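Local coordinates for protein (2Z,6E)-hedycaryol synthase (Kitasatospora setae, PDB 4MC3) that catalyses the magnesium-dependent 1,11-cyclization of (2E,6E)-farnesyl diphosphate, with addition of water, to (2Z,6E)-hedycaryol and diphosphate, at residues 171-182 / 211-222; 8-16 / 300-308. All coordinates share one frame; numbering follows the deposited sequence.

Contact 1: residues 171-182 / 211-222. With 28U ((3R,6E)-3,7,11-trimethyldodeca-1,6,10-trien-3-ol), chain B.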
loop_
_atom_site.group_PDB
_atom_site.type_symbol
_atom_site.label_atom_id
_atom_site.label_comp_id
_atom_site.label_asym_id
_atom_site.label_seq_id
_atom_site.Cartn_x
_atom_site.Cartn_y
_atom_site.Cartn_z
ATOM N N TYR A 171 -11.097 12.552 -0.855
ATOM C CA TYR A 171 -9.728 12.231 -1.308
ATOM C C TYR A 171 -9.064 11.274 -0.340
ATOM O O TYR A 171 -8.488 10.240 -0.755
ATOM C CB TYR A 171 -8.882 13.483 -1.538
ATOM C CG TYR A 171 -7.391 13.186 -1.762
ATOM C CD1 TYR A 171 -6.939 12.647 -2.938
ATOM C CD2 TYR A 171 -6.466 13.400 -0.762
ATOM C CE1 TYR A 171 -5.609 12.379 -3.130
ATOM C CE2 TYR A 171 -5.130 13.139 -0.938
ATOM C CZ TYR A 171 -4.695 12.636 -2.144
ATOM O OH TYR A 171 -3.370 12.333 -2.349
ATOM N N LEU A 172 -9.104 11.561 0.967
ATOM C CA LEU A 172 -8.399 10.671 1.899
ATOM C C LEU A 172 -9.015 9.260 1.924
ATOM O O LEU A 172 -8.328 8.257 2.093
ATOM C CB LEU A 172 -8.339 11.242 3.331
ATOM C CG LEU A 172 -7.649 12.586 3.512
ATOM C CD1 LEU A 172 -7.698 13.042 4.984
ATOM C CD2 LEU A 172 -6.221 12.486 3.050
ATOM N N ASP A 173 -10.316 9.186 1.745
ATOM C CA ASP A 173 -11.018 7.908 1.759
ATOM C C ASP A 173 -10.495 7.038 0.622
ATOM O O ASP A 173 -10.373 5.810 0.817
ATOM C CB ASP A 173 -12.507 8.107 1.567
ATOM C CG ASP A 173 -13.228 8.575 2.824
ATOM O OD1 ASP A 173 -12.663 8.505 3.936
ATOM O OD2 ASP A 173 -14.443 8.891 2.710
ATOM N N ARG A 174 -10.217 7.608 -0.530
ATOM C CA ARG A 174 -9.648 6.867 -1.679
ATOM C C ARG A 174 -8.122 6.726 -1.622
ATOM O O ARG A 174 -7.553 5.653 -2.010
ATOM C CB ARG A 174 -10.124 7.381 -3.008
ATOM C CG ARG A 174 -9.534 8.644 -3.457
ATOM C CD ARG A 174 -10.034 8.921 -4.894
ATOM N NE ARG A 174 -9.617 10.251 -5.233
ATOM C CZ ARG A 174 -10.313 11.357 -4.915
ATOM N NH1 ARG A 174 -9.831 12.536 -5.236
ATOM N NH2 ARG A 174 -11.484 11.279 -4.285
ATOM N N ARG A 175 -7.447 7.729 -1.058
ATOM C CA ARG A 175 -6.006 7.738 -0.974
ATOM C C ARG A 175 -5.478 6.602 -0.086
ATOM O O ARG A 175 -4.382 6.073 -0.325
ATOM C CB ARG A 175 -5.491 9.093 -0.466
ATOM C CG ARG A 175 -4.019 9.256 -0.538
ATOM C CD ARG A 175 -3.479 9.188 -1.928
ATOM N NE ARG A 175 -2.083 9.577 -1.959
ATOM C CZ ARG A 175 -1.093 8.819 -2.412
ATOM N NH1 ARG A 175 -1.318 7.601 -2.939
ATOM N NH2 ARG A 175 0.118 9.280 -2.320
ATOM N N MET A 176 -6.210 6.242 0.966
ATOM C CA MET A 176 -5.775 5.127 1.824
ATOM C C MET A 176 -5.682 3.837 1.010
ATOM O O MET A 176 -4.897 2.978 1.368
ATOM C CB MET A 176 -6.584 4.920 3.078
ATOM C CG MET A 176 -7.959 4.466 2.911
ATOM S SD MET A 176 -8.638 3.710 4.466
ATOM C CE MET A 176 -7.865 2.128 4.741
ATOM N N TYR A 177 -6.484 3.704 -0.033
ATOM C CA TYR A 177 -6.365 2.520 -0.962
ATOM C C TYR A 177 -5.390 2.755 -2.122
ATOM O O TYR A 177 -4.681 1.818 -2.524
ATOM C CB TYR A 177 -7.734 2.114 -1.448
ATOM C CG TYR A 177 -8.602 1.678 -0.306
ATOM C CD1 TYR A 177 -8.354 0.505 0.404
ATOM C CD2 TYR A 177 -9.678 2.464 0.110
ATOM C CE1 TYR A 177 -9.152 0.139 1.480
ATOM C CE2 TYR A 177 -10.456 2.100 1.183
ATOM C CZ TYR A 177 -10.178 0.948 1.871
ATOM O OH TYR A 177 -10.966 0.550 2.936
ATOM N N SER A 178 -5.331 3.943 -2.734
ATOM C CA SER A 178 -4.436 4.201 -3.872
ATOM C C SER A 178 -2.960 4.119 -3.506
ATOM O O SER A 178 -2.135 3.802 -4.365
ATOM C CB SER A 178 -4.751 5.507 -4.593
ATOM O OG SER A 178 -4.312 6.641 -3.822
ATOM N N VAL A 179 -2.595 4.385 -2.244
ATOM C CA VAL A 179 -1.214 4.227 -1.795
ATOM C C VAL A 179 -0.817 2.750 -1.746
ATOM O O VAL A 179 0.352 2.447 -1.606
ATOM C CB VAL A 179 -1.026 4.973 -0.433
ATOM C CG1 VAL A 179 -1.703 4.263 0.721
ATOM C CG2 VAL A 179 0.435 5.227 -0.146
ATOM N N GLY A 180 -1.793 1.861 -1.757
ATOM C CA GLY A 180 -1.521 0.416 -1.831
ATOM C C GLY A 180 -1.246 -0.303 -0.549
ATOM O O GLY A 180 -1.275 -1.548 -0.489
ATOM N N MET A 181 -1.006 0.473 0.501
ATOM C CA MET A 181 -0.704 -0.068 1.821
ATOM C C MET A 181 -1.592 -1.245 2.218
ATOM O O MET A 181 -1.089 -2.310 2.575
ATOM C CB MET A 181 -0.796 1.033 2.881
ATOM C CG MET A 181 0.518 1.750 3.146
ATOM S SD MET A 181 1.946 0.659 3.008
ATOM C CE MET A 181 2.776 1.366 1.587
ATOM N N PRO A 182 -2.909 -1.057 2.170
ATOM C CA PRO A 182 -3.831 -2.104 2.665
ATOM C C PRO A 182 -3.529 -3.507 2.076
ATOM O O PRO A 182 -3.425 -4.480 2.844
ATOM C CB PRO A 182 -5.192 -1.570 2.298
ATOM C CG PRO A 182 -5.009 -0.092 2.467
ATOM C CD PRO A 182 -3.679 0.148 1.791
ATOM N N ARG A 211 -5.882 2.470 8.438
ATOM C CA ARG A 211 -6.206 3.737 7.797
ATOM C C ARG A 211 -5.210 4.814 8.129
ATOM O O ARG A 211 -4.690 5.511 7.222
ATOM C CB ARG A 211 -7.636 4.192 8.151
ATOM C CG ARG A 211 -7.912 5.614 7.634
ATOM C CD ARG A 211 -9.342 6.040 7.939
ATOM N NE ARG A 211 -9.476 7.464 7.667
ATOM C CZ ARG A 211 -10.096 8.030 6.636
ATOM N NH1 ARG A 211 -10.706 7.326 5.710
ATOM N NH2 ARG A 211 -10.117 9.356 6.584
ATOM N N ALA A 212 -4.880 4.986 9.407
ATOM C CA ALA A 212 -3.963 6.031 9.791
ATOM C C ALA A 212 -2.576 5.808 9.281
ATOM O O ALA A 212 -1.884 6.763 8.853
ATOM C CB ALA A 212 -3.958 6.204 11.301
ATOM N N GLY A 213 -2.100 4.557 9.317
ATOM C CA GLY A 213 -0.793 4.271 8.801
ATOM C C GLY A 213 -0.729 4.534 7.307
ATOM O O GLY A 213 0.248 5.122 6.785
ATOM N N ALA A 214 -1.772 4.086 6.591
ATOM C CA ALA A 214 -1.828 4.266 5.123
ATOM C C ALA A 214 -1.835 5.771 4.806
ATOM O O ALA A 214 -1.160 6.206 3.861
ATOM C CB ALA A 214 -3.015 3.569 4.487
ATOM N N LEU A 215 -2.576 6.551 5.574
ATOM C CA LEU A 215 -2.687 7.978 5.332
ATOM C C LEU A 215 -1.425 8.726 5.730
ATOM O O LEU A 215 -1.042 9.674 5.037
ATOM C CB LEU A 215 -3.915 8.581 5.992
ATOM C CG LEU A 215 -5.246 8.188 5.311
ATOM C CD1 LEU A 215 -6.400 8.833 6.078
ATOM C CD2 LEU A 215 -5.326 8.481 3.785
ATOM N N HIS A 216 -0.741 8.300 6.775
ATOM C CA HIS A 216 0.543 8.938 7.112
ATOM C C HIS A 216 1.518 8.833 5.941
ATOM O O HIS A 216 2.086 9.819 5.455
ATOM C CB HIS A 216 1.151 8.294 8.332
ATOM C CG HIS A 216 2.415 8.934 8.799
ATOM N ND1 HIS A 216 3.627 8.741 8.179
ATOM C CD2 HIS A 216 2.649 9.788 9.834
ATOM C CE1 HIS A 216 4.565 9.430 8.831
ATOM N NE2 HIS A 216 3.999 10.065 9.838
ATOM N N ILE A 217 1.666 7.602 5.410
ATOM C CA ILE A 217 2.530 7.292 4.318
ATOM C C ILE A 217 2.119 8.066 3.100
ATOM O O ILE A 217 2.961 8.615 2.368
ATOM C CB ILE A 217 2.528 5.751 4.103
ATOM C CG1 ILE A 217 3.198 5.063 5.302
ATOM C CG2 ILE A 217 3.169 5.366 2.815
ATOM C CD1 ILE A 217 2.952 3.569 5.398
ATOM N N ALA A 218 0.829 8.044 2.772
ATOM C CA ALA A 218 0.347 8.727 1.571
ATOM C C ALA A 218 0.494 10.218 1.618
ATOM O O ALA A 218 0.848 10.834 0.581
ATOM C CB ALA A 218 -1.093 8.397 1.304
ATOM N N LEU A 219 0.248 10.817 2.778
ATOM C CA LEU A 219 0.318 12.262 2.902
ATOM C C LEU A 219 1.784 12.730 2.837
ATOM O O LEU A 219 2.082 13.785 2.252
ATOM C CB LEU A 219 -0.344 12.729 4.186
ATOM C CG LEU A 219 -1.860 12.627 4.180
ATOM C CD1 LEU A 219 -2.429 12.744 5.559
ATOM C CD2 LEU A 219 -2.484 13.657 3.252
ATOM N N VAL A 220 2.685 11.947 3.432
ATOM C CA VAL A 220 4.119 12.256 3.297
ATOM C C VAL A 220 4.487 12.168 1.812
ATOM O O VAL A 220 5.165 13.071 1.284
ATOM C CB VAL A 220 4.974 11.328 4.190
ATOM C CG1 VAL A 220 6.455 11.375 3.792
ATOM C CG2 VAL A 220 4.726 11.692 5.629
ATOM N N ASN A 221 4.060 11.103 1.125
ATOM C CA ASN A 221 4.236 10.951 -0.340
ATOM C C ASN A 221 3.715 12.190 -1.080
ATOM O O ASN A 221 4.398 12.700 -1.948
ATOM C CB ASN A 221 3.621 9.646 -0.879
ATOM C CG ASN A 221 3.689 9.508 -2.398
ATOM O OD1 ASN A 221 2.843 10.042 -3.121
ATOM N ND2 ASN A 221 4.667 8.745 -2.891
ATOM N N ASP A 222 2.548 12.701 -0.703
ATOM C CA ASP A 222 1.945 13.842 -1.379
ATOM C C ASP A 222 2.873 15.063 -1.262
ATOM O O ASP A 222 3.054 15.808 -2.224
ATOM C CB ASP A 222 0.562 14.187 -0.805
ATOM C CG ASP A 222 -0.541 13.267 -1.241
ATOM O OD1 ASP A 222 -0.317 12.261 -1.937
ATOM O OD2 ASP A 222 -1.711 13.567 -0.859
HETATM C C4 28U B . 4.586 4.337 -0.344
HETATM C C5 28U B . 5.617 2.878 -2.138
HETATM C C6 28U B . 5.335 1.402 -1.928
HETATM C C7 28U B . 5.122 0.432 -3.054
HETATM C C8 28U B . 4.758 0.676 -4.343
HETATM C C10 28U B . 4.655 2.036 -4.987
HETATM C C13 28U B . 1.621 2.101 -6.055
HETATM C C15 28U B . 1.523 3.605 -5.887
HETATM O O16 28U B . 4.665 5.119 -2.577
HETATM C C3 28U B . 4.456 3.898 -1.825
HETATM C C2 28U B . 3.028 3.373 -2.046
HETATM C C1 28U B . 2.633 2.975 -3.283
HETATM C C9 28U B . 3.846 -0.298 -5.071
HETATM C C11 28U B . 2.338 -0.066 -4.727
HETATM C C12 28U B . 1.645 1.286 -4.965
HETATM C C14 28U B . 2.137 1.734 -7.436
HETATM O O HOH W 1 -11.659 11.312 5.176
#
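Arg175 and Asp222 join helix 168-178 to helix 204-225 in the all-helical class I terpene cyclase fold, where the axes of 171-178 and 211-222 run at 91° to each other beside the nerolidol pocket. The packed centre is built on alanines: the CB of Ala214 sits 3.7 Å from the CB of Met181, and Ala218 sets its CB over one face of the Arg175 guanidinium. Val179 directs CG1 at Ala214 and CG2 between Ala218 and Ile217, close to the helix break at Gly180, whose positive phi suits glycine. Ile217 CG2 goes on to touch C4 of the ligand at 3.6 Å.

Away from the pocket the contact opens to solvent, and polar groups and a water replace the packed methyls. Arg211, extended from CG to NE with CG anti to its backbone N (chi1 172°), runs past Met176 SD to the exposed Asp173, and its NH1 forms a salt bridge of 2.9 Å with Asp173 OD1; a water joins that same oxygen to Arg211 NH2.

Arg175 probably binds the substrate, as in related synthases, and Asn221 and Asp222 open the NSE motif. Arg175 NE and NH2 both reach Asp222 OD1 from the same face of the carboxylate, at 3.2 and 3.0 Å, a salt bridge, while NH1 donates to Ser178 OG. A lysine in place of Arg175 would probably lose the two-nitrogen hold on Asp222 and leave Ser178 OG without its NH1 donor. Asn221, probably magnesium-binding, hydrogen-bonds through ND2 to His310. Both carboxylate oxygens of Asp222 are engaged: OD2 takes the backbone N of Ala238 and, on its syn side, Tyr171 OH at 2.5 Å.

Contact 2: residues 8-16 / 300-308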
loop_
_atom_site.group_PDB
_atom_site.type_symbol
_atom_site.label_atom_id
_atom_site.label_comp_id
_atom_site.label_asym_id
_atom_site.label_seq_id
_atom_site.Cartn_x
_atom_site.Cartn_y
_atom_site.Cartn_z
ATOM N N ASP A 8 10.246 18.633 8.631
ATOM C CA ASP A 8 11.241 17.712 9.172
ATOM C C ASP A 8 10.462 16.593 9.820
ATOM O O ASP A 8 10.343 16.526 11.029
ATOM C CB ASP A 8 12.173 18.404 10.190
ATOM C CG ASP A 8 13.395 19.015 9.537
ATOM O OD1 ASP A 8 14.257 18.241 9.061
ATOM O OD2 ASP A 8 13.494 20.265 9.504
ATOM N N PHE A 9 9.917 15.712 8.997
ATOM C CA PHE A 9 9.003 14.694 9.494
ATOM C C PHE A 9 9.783 13.799 10.400
ATOM O O PHE A 9 10.886 13.391 10.040
ATOM C CB PHE A 9 8.460 13.832 8.352
ATOM C CG PHE A 9 7.554 14.558 7.401
ATOM C CD1 PHE A 9 6.321 15.032 7.819
ATOM C CD2 PHE A 9 7.909 14.715 6.059
ATOM C CE1 PHE A 9 5.463 15.660 6.920
ATOM C CE2 PHE A 9 7.052 15.346 5.171
ATOM C CZ PHE A 9 5.824 15.806 5.605
ATOM N N TYR A 10 9.214 13.502 11.562
ATOM C CA TYR A 10 9.835 12.593 12.503
ATOM C C TYR A 10 8.876 11.463 12.852
ATOM O O TYR A 10 7.688 11.681 13.123
ATOM C CB TYR A 10 10.272 13.335 13.787
ATOM C CG TYR A 10 10.742 12.383 14.881
ATOM C CD1 TYR A 10 12.047 11.856 14.862
ATOM C CD2 TYR A 10 9.874 11.959 15.904
ATOM C CE1 TYR A 10 12.467 10.956 15.831
ATOM C CE2 TYR A 10 10.299 11.065 16.886
ATOM C CZ TYR A 10 11.584 10.563 16.836
ATOM O OH TYR A 10 12.026 9.682 17.808
ATOM N N VAL A 11 9.417 10.255 12.838
ATOM C CA VAL A 11 8.689 9.059 13.218
ATOM C C VAL A 11 9.551 8.282 14.225
ATOM O O VAL A 11 10.738 8.079 14.000
ATOM C CB VAL A 11 8.395 8.177 11.964
ATOM C CG1 VAL A 11 7.629 6.978 12.377
ATOM C CG2 VAL A 11 7.586 8.977 10.952
ATOM N N PRO A 12 8.962 7.854 15.340
ATOM C CA PRO A 12 9.762 7.273 16.443
ATOM C C PRO A 12 10.179 5.828 16.243
ATOM O O PRO A 12 11.050 5.335 16.969
ATOM C CB PRO A 12 8.814 7.345 17.631
ATOM C CG PRO A 12 7.463 7.418 17.056
ATOM C CD PRO A 12 7.609 8.209 15.802
ATOM N N PHE A 13 9.559 5.154 15.277
ATOM C CA PHE A 13 9.726 3.721 15.114
ATOM C C PHE A 13 11.065 3.436 14.435
ATOM O O PHE A 13 11.482 4.173 13.539
ATOM C CB PHE A 13 8.553 3.153 14.278
ATOM C CG PHE A 13 7.187 3.563 14.788
ATOM C CD1 PHE A 13 6.750 3.225 16.068
ATOM C CD2 PHE A 13 6.355 4.350 13.998
ATOM C CE1 PHE A 13 5.504 3.662 16.549
ATOM C CE2 PHE A 13 5.116 4.767 14.462
ATOM C CZ PHE A 13 4.691 4.429 15.741
ATOM N N PRO A 14 11.757 2.350 14.863
ATOM C CA PRO A 14 13.008 2.047 14.206
ATOM C C PRO A 14 12.867 1.827 12.699
ATOM O O PRO A 14 11.808 1.352 12.222
ATOM C CB PRO A 14 13.510 0.785 14.938
ATOM C CG PRO A 14 12.835 0.823 16.265
ATOM C CD PRO A 14 11.482 1.455 16.000
ATOM N N LEU A 15 13.923 2.191 11.980
ATOM C CA LEU A 15 14.016 1.953 10.558
ATOM C C LEU A 15 14.532 0.535 10.343
ATOM O O LEU A 15 15.645 0.231 10.672
ATOM C CB LEU A 15 14.922 2.959 9.846
ATOM C CG LEU A 15 15.145 2.741 8.363
ATOM C CD1 LEU A 15 13.825 2.992 7.651
ATOM C CD2 LEU A 15 16.209 3.665 7.803
ATOM N N GLU A 16 13.700 -0.325 9.755
ATOM C CA GLU A 16 13.984 -1.743 9.476
ATOM C C GLU A 16 13.980 -2.022 7.958
ATOM O O GLU A 16 13.194 -1.427 7.222
ATOM C CB GLU A 16 12.930 -2.652 10.127
ATOM C CG GLU A 16 12.767 -2.474 11.601
ATOM C CD GLU A 16 11.710 -3.364 12.212
ATOM O OE1 GLU A 16 11.297 -4.401 11.648
ATOM O OE2 GLU A 16 11.346 -3.077 13.347
ATOM N N ALA A 300 3.556 -0.029 11.807
ATOM C CA ALA A 300 4.292 1.104 12.358
ATOM C C ALA A 300 5.696 1.331 11.726
ATOM O O ALA A 300 6.042 2.454 11.387
ATOM C CB ALA A 300 4.404 0.961 13.850
ATOM N N ALA A 301 6.467 0.253 11.560
ATOM C CA ALA A 301 7.767 0.312 10.899
ATOM C C ALA A 301 7.647 0.978 9.582
ATOM O O ALA A 301 8.524 1.708 9.198
ATOM C CB ALA A 301 8.353 -1.096 10.720
ATOM N N ASN A 302 6.575 0.681 8.832
ATOM C CA ASN A 302 6.436 1.256 7.492
ATOM C C ASN A 302 6.338 2.788 7.493
ATOM O O ASN A 302 6.707 3.416 6.489
ATOM C CB ASN A 302 5.202 0.657 6.792
ATOM C CG ASN A 302 5.529 -0.562 6.011
ATOM O OD1 ASN A 302 5.605 -1.707 6.562
ATOM N ND2 ASN A 302 5.773 -0.358 4.754
ATOM N N LEU A 303 5.840 3.376 8.574
ATOM C CA LEU A 303 5.861 4.869 8.606
ATOM C C LEU A 303 7.310 5.426 8.521
ATOM O O LEU A 303 7.586 6.368 7.787
ATOM C CB LEU A 303 5.148 5.398 9.825
ATOM C CG LEU A 303 3.609 5.470 9.749
ATOM C CD1 LEU A 303 2.893 4.131 9.640
ATOM C CD2 LEU A 303 3.080 6.268 10.943
ATOM N N SER A 304 8.254 4.767 9.187
ATOM C CA SER A 304 9.681 5.136 9.085
ATOM C C SER A 304 10.270 4.721 7.770
ATOM O O SER A 304 10.925 5.520 7.112
ATOM C CB SER A 304 10.481 4.494 10.219
ATOM O OG SER A 304 10.151 5.142 11.430
ATOM N N GLY A 305 9.996 3.474 7.316
ATOM C CA GLY A 305 10.618 3.016 6.079
ATOM C C GLY A 305 10.176 3.811 4.897
ATOM O O GLY A 305 10.980 4.109 4.008
ATOM N N GLN A 306 8.875 4.127 4.834
ATOM C CA GLN A 306 8.403 4.803 3.638
ATOM C C GLN A 306 8.791 6.290 3.653
ATOM O O GLN A 306 8.956 6.905 2.601
ATOM C CB GLN A 306 6.893 4.612 3.409
ATOM C CG GLN A 306 6.453 3.161 3.318
ATOM C CD GLN A 306 7.179 2.349 2.234
ATOM O OE1 GLN A 306 7.457 2.855 1.202
ATOM N NE2 GLN A 306 7.398 1.062 2.477
ATOM N N LEU A 307 8.954 6.863 4.848
ATOM C CA LEU A 307 9.472 8.221 4.967
ATOM C C LEU A 307 10.897 8.290 4.435
ATOM O O LEU A 307 11.255 9.185 3.660
ATOM C CB LEU A 307 9.413 8.705 6.418
ATOM C CG LEU A 307 10.091 10.033 6.752
ATOM C CD1 LEU A 307 9.401 11.155 5.981
ATOM C CD2 LEU A 307 10.044 10.243 8.258
ATOM N N VAL A 308 11.701 7.323 4.821
ATOM C CA VAL A 308 13.086 7.262 4.389
ATOM C C VAL A 308 13.197 6.962 2.889
ATOM O O VAL A 308 14.065 7.532 2.184
ATOM C CB VAL A 308 13.830 6.230 5.267
ATOM C CG1 VAL A 308 15.187 5.913 4.704
ATOM C CG2 VAL A 308 13.914 6.756 6.700
HETATM O O HOH W 2 11.090 0.687 9.172
#
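Phe13 lays its ring flat on Ala300. Its CB passes 3.8 Å from Ser304 OG, and CG, placed anti to the carbonyl carbon (chi1 -51°), swings the ring over the helix. CD2 comes to 3.2 Å from the backbone O of Ala300, CE2 faces Leu303 CD2 at the ring edge, and all six ring carbons, CG included, lie almost equally far from the Ala300 methyl. That methyl stands 3.7 Å from the ring centroid, almost exactly on the normal, a CH-pi contact; Pro12 CG covers the opposite face, and Leu265 and Leu269 of helix 250-282 touch the Phe13 side chain as well.

In this way the irregular N-terminal segment of this class I terpene synthase alpha domain, just ahead of helix 21-35, is laid across the last long helix, 286-309. One direct polar bond fixes it: Ser304 OG donates to Phe13 O at 2.7 Å, meeting the oxygen from 34° outside the carbonyl plane. A water adds a second link, accepting from Glu16 N and lying 2.8 Å from Ala301 O, while the Glu16 carboxylate turns to Arg62.

Upstream, Val11 puts CG1 against Ser304 OG and Leu303 CB, and CG2 against Leu307 CD2. Phe9 CB lies 3.7 Å from Leu307 CD1. At the more exposed end the tips of Leu15 and Val308 meet head on, Leu15 CD1 against Val308 CG2, and Leu15 CD1 rests on Gly305 CA at 3.6 Å.

Overall arrangement
From the N terminus, residues 8-16 come first and wait almost the whole chain for their partner, since contact 2 is completed only when helix 286-309 arrives. Within that long loop lies contact 1, a much shorter closure with 28 residues between its segments; both fall between residues 16 and 300, so it is nested within contact 2. The centres are about 15 Å apart, yet they meet through helix 204-225. The side of this helix turned from 171-182 carries His216, whose CG packs 3.5 Å from Leu303 CD2 and whose CE1 touches Val11 CG2, and Val220, which meets Leu307. It thus touches 171-182 on one side and both 8-16 and helix 286-309 on another.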